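Local coordinates for B-cell lymphoma 3 protein (Homo sapiens, PDB 1K1A), which regulates transcription of NF-kappa-B target genes, blocking nuclear entry of p50 in the cytoplasm and activating transcription in the nucleus, and is represented here by its ankyrin repeat domain, at residues R90-D100 / C128-R138. Sequence-based numbering, arbitrary orientation. Where two conformers were deposited one is given.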
# COMPACT_ATOMS: atom_id res chain seq x y z
N ARG A 90 3.01 -0.06 9.08
CA ARG A 90 1.72 0.20 9.71
C ARG A 90 1.68 1.53 10.48
O ARG A 90 1.26 1.57 11.64
CB ARG A 90 1.37 -0.95 10.68
CG ARG A 90 1.40 -2.35 10.06
CD ARG A 90 1.08 -3.46 11.06
NE ARG A 90 0.84 -4.76 10.43
CZ ARG A 90 1.78 -5.67 10.23
NH1 ARG A 90 3.03 -5.44 10.59
NH2 ARG A 90 1.47 -6.83 9.65
N SER A 91 2.09 2.61 9.83
CA SER A 91 2.21 3.90 10.50
C SER A 91 1.37 4.97 9.84
O SER A 91 1.86 5.73 9.00
CB SER A 91 3.68 4.35 10.54
OG SER A 91 3.83 5.57 11.24
N PRO A 92 0.11 5.03 10.22
CA PRO A 92 -0.81 6.05 9.71
C PRO A 92 -0.34 7.48 10.00
O PRO A 92 -0.63 8.38 9.21
CB PRO A 92 -2.11 5.78 10.48
CG PRO A 92 -1.99 4.38 10.95
CD PRO A 92 -0.55 4.11 11.16
N THR A 93 0.35 7.70 11.11
CA THR A 93 0.79 9.06 11.44
C THR A 93 1.91 9.52 10.52
O THR A 93 1.95 10.69 10.14
CB THR A 93 1.20 9.19 12.92
OG1 THR A 93 2.21 8.22 13.23
CG2 THR A 93 0.04 8.81 13.82
N CYS A 94 2.82 8.62 10.18
CA CYS A 94 3.88 8.98 9.24
C CYS A 94 3.31 9.18 7.85
O CYS A 94 3.75 10.06 7.11
CB CYS A 94 4.99 7.93 9.23
SG CYS A 94 6.13 8.07 10.62
N LEU A 95 2.33 8.36 7.49
CA LEU A 95 1.69 8.50 6.18
C LEU A 95 0.98 9.85 6.10
O LEU A 95 1.05 10.54 5.09
CB LEU A 95 0.72 7.35 5.92
CG LEU A 95 -0.01 7.37 4.58
CD1 LEU A 95 1.00 7.38 3.42
CD2 LEU A 95 -0.95 6.17 4.47
N ARG A 96 0.29 10.21 7.18
CA ARG A 96 -0.38 11.49 7.25
C ARG A 96 0.64 12.63 7.16
O ARG A 96 0.43 13.61 6.45
CB ARG A 96 -1.18 11.61 8.55
CG ARG A 96 -2.11 12.80 8.59
CD ARG A 96 -3.04 12.81 9.78
NE ARG A 96 -4.07 11.78 9.69
CZ ARG A 96 -5.19 11.91 9.00
NH1 ARG A 96 -5.43 13.03 8.33
NH2 ARG A 96 -6.08 10.93 8.97
N ALA A 97 1.75 12.51 7.88
CA ALA A 97 2.77 13.56 7.83
C ALA A 97 3.30 13.76 6.40
O ALA A 97 3.50 14.88 5.96
CB ALA A 97 3.90 13.25 8.80
N LEU A 98 3.49 12.65 5.68
CA LEU A 98 3.99 12.71 4.32
C LEU A 98 3.00 13.37 3.37
O LEU A 98 3.34 14.29 2.65
CB LEU A 98 4.29 11.29 3.81
CG LEU A 98 5.63 10.66 4.14
CD1 LEU A 98 5.57 9.15 3.85
CD2 LEU A 98 6.73 11.32 3.33
N LEU A 99 1.76 12.89 3.40
CA LEU A 99 0.72 13.39 2.50
C LEU A 99 0.36 14.85 2.77
O LEU A 99 0.01 15.57 1.84
CB LEU A 99 -0.53 12.51 2.56
CG LEU A 99 -0.35 11.01 2.23
CD1 LEU A 99 -1.67 10.30 2.33
CD2 LEU A 99 0.26 10.80 0.84
N ASP A 100 0.47 15.28 4.02
CA ASP A 100 0.17 16.67 4.38
C ASP A 100 1.34 17.62 4.05
O ASP A 100 1.12 18.79 3.76
CB ASP A 100 -0.18 16.80 5.88
CG ASP A 100 -1.60 16.30 6.22
OD1 ASP A 100 -2.30 15.75 5.33
OD2 ASP A 100 -2.10 16.43 7.36
N CYS A 128 -3.96 -3.24 7.76
CA CYS A 128 -4.11 -2.07 8.62
C CYS A 128 -5.21 -1.19 8.05
O CYS A 128 -5.06 -0.58 6.98
CB CYS A 128 -2.80 -1.30 8.71
SG CYS A 128 -2.88 0.20 9.72
N GLN A 129 -6.34 -1.13 8.74
CA GLN A 129 -7.49 -0.39 8.26
C GLN A 129 -7.21 1.11 8.16
O GLN A 129 -7.74 1.78 7.28
CB GLN A 129 -8.70 -0.66 9.15
CG GLN A 129 -9.07 -2.16 9.20
CD GLN A 129 -10.07 -2.49 10.27
OE1 GLN A 129 -10.86 -1.64 10.68
NE2 GLN A 129 -10.07 -3.74 10.71
N GLU A 130 -6.37 1.61 9.06
CA GLU A 130 -6.10 3.04 9.13
C GLU A 130 -5.31 3.57 7.92
O GLU A 130 -5.62 4.64 7.39
CB GLU A 130 -5.37 3.38 10.43
CG GLU A 130 -6.21 3.19 11.69
CD GLU A 130 -6.50 1.73 12.01
OE1 GLU A 130 -5.60 0.87 11.82
OE2 GLU A 130 -7.62 1.43 12.44
N THR A 131 -4.30 2.83 7.50
CA THR A 131 -3.50 3.23 6.34
C THR A 131 -4.29 3.05 5.04
O THR A 131 -4.23 3.89 4.15
CB THR A 131 -2.17 2.47 6.28
OG1 THR A 131 -2.42 1.06 6.31
CG2 THR A 131 -1.36 2.72 7.55
N VAL A 132 -5.06 1.96 4.94
CA VAL A 132 -5.88 1.75 3.76
C VAL A 132 -6.85 2.91 3.60
O VAL A 132 -6.92 3.52 2.53
CB VAL A 132 -6.64 0.39 3.81
CG1 VAL A 132 -7.64 0.28 2.67
CG2 VAL A 132 -5.65 -0.77 3.76
N GLN A 133 -7.56 3.25 4.67
CA GLN A 133 -8.53 4.33 4.61
C GLN A 133 -7.91 5.64 4.17
O GLN A 133 -8.43 6.31 3.28
CB GLN A 133 -9.23 4.53 5.96
CG GLN A 133 -10.41 5.49 5.87
CD GLN A 133 -11.20 5.61 7.16
OE1 GLN A 133 -11.66 4.61 7.71
NE2 GLN A 133 -11.37 6.84 7.64
N LEU A 134 -6.79 6.01 4.77
CA LEU A 134 -6.17 7.28 4.45
C LEU A 134 -5.70 7.32 2.99
O LEU A 134 -5.92 8.30 2.29
CB LEU A 134 -5.00 7.56 5.39
CG LEU A 134 -4.23 8.86 5.18
CD1 LEU A 134 -5.18 10.05 5.28
CD2 LEU A 134 -3.10 8.94 6.21
N LEU A 135 -5.05 6.25 2.52
CA LEU A 135 -4.63 6.19 1.12
C LEU A 135 -5.82 6.43 0.19
O LEU A 135 -5.73 7.21 -0.76
CB LEU A 135 -4.00 4.82 0.81
CG LEU A 135 -2.61 4.57 1.42
CD1 LEU A 135 -2.24 3.12 1.24
CD2 LEU A 135 -1.55 5.49 0.80
N LEU A 136 -6.93 5.76 0.46
CA LEU A 136 -8.12 5.89 -0.37
C LEU A 136 -8.74 7.29 -0.32
O LEU A 136 -9.28 7.77 -1.32
CB LEU A 136 -9.16 4.83 0.03
CG LEU A 136 -8.74 3.38 -0.24
CD1 LEU A 136 -9.75 2.42 0.33
CD2 LEU A 136 -8.54 3.14 -1.75
N GLU A 137 -8.65 7.93 0.84
CA GLU A 137 -9.20 9.28 1.01
C GLU A 137 -8.34 10.30 0.27
O GLU A 137 -8.80 11.39 -0.09
CB GLU A 137 -9.27 9.65 2.49
CG GLU A 137 -10.39 8.95 3.25
CD GLU A 137 -10.34 9.23 4.74
OE1 GLU A 137 -9.25 9.57 5.25
OE2 GLU A 137 -11.39 9.10 5.41
N ARG A 138 -7.07 9.95 0.04
CA ARG A 138 -6.16 10.89 -0.61
C ARG A 138 -5.90 10.63 -2.09
O ARG A 138 -4.97 11.19 -2.67
CB ARG A 138 -4.87 11.02 0.18
CG ARG A 138 -5.07 11.49 1.62
CD ARG A 138 -5.76 12.85 1.75
NE ARG A 138 -5.88 13.24 3.16
CZ ARG A 138 -5.00 13.97 3.82
NH1 ARG A 138 -3.91 14.43 3.21
NH2 ARG A 138 -5.20 14.27 5.10
O HOH W 1 -8.22 8.97 7.45
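Leu134 enters helix 92-100 as a knob, set in a hole made by Pro92, Leu95, Arg96 and Leu99. With its CG anti to the backbone N, its two methyls divide the work: Leu134 CD2 lies 3.8 Å from Leu95 CG, the two side chains running antiparallel alongside one another, while Leu134 CD1 covers one face of the Arg96 guanidinium, 3.9 Å from Arg96 NH2. Leu95 also reaches Leu135, the two lying roughly perpendicular with their CD2 methyls 3.8 Å apart. Near the N-terminal ends, the Pro92 ring lies alongside the Glu130 side chain, Pro92 CG to Glu130 CB 3.6 Å, and touches the Thr131 methyl CG2 as well. The helix segments run nearly parallel, 17° between directions and 9.7 Å between axes, as expected for equivalent second helices of successive ankyrin repeats, here ANK 3 and ANK 4; helix 59-67 packs against the far flank of the first and helix 163-171 against that of the second, continuing the stack. Cutting Leu134 back to an alanine is likely to open a gap beside Leu95 and Leu99 and to strip the methyl from that face of the Arg96 guanidinium. At the C-terminal ends, Arg138 bends at chi2 (-59°), its CG packing on Leu99 CD1 before the guanidinium turns to Asp100. Both terminal nitrogens grip one carboxylate oxygen in a salt bridge, Arg138 NH1 at 3.0 Å and NH2 at 3.3 Å from Asp100 OD1, with the carboxylate and guanidinium planes only 8° apart. Arg96 NH1 comes within 3.5 Å of Arg138 NH2, two like-charged donors that do not bond; the Asp100 carboxylate nearby would probably offset their charge.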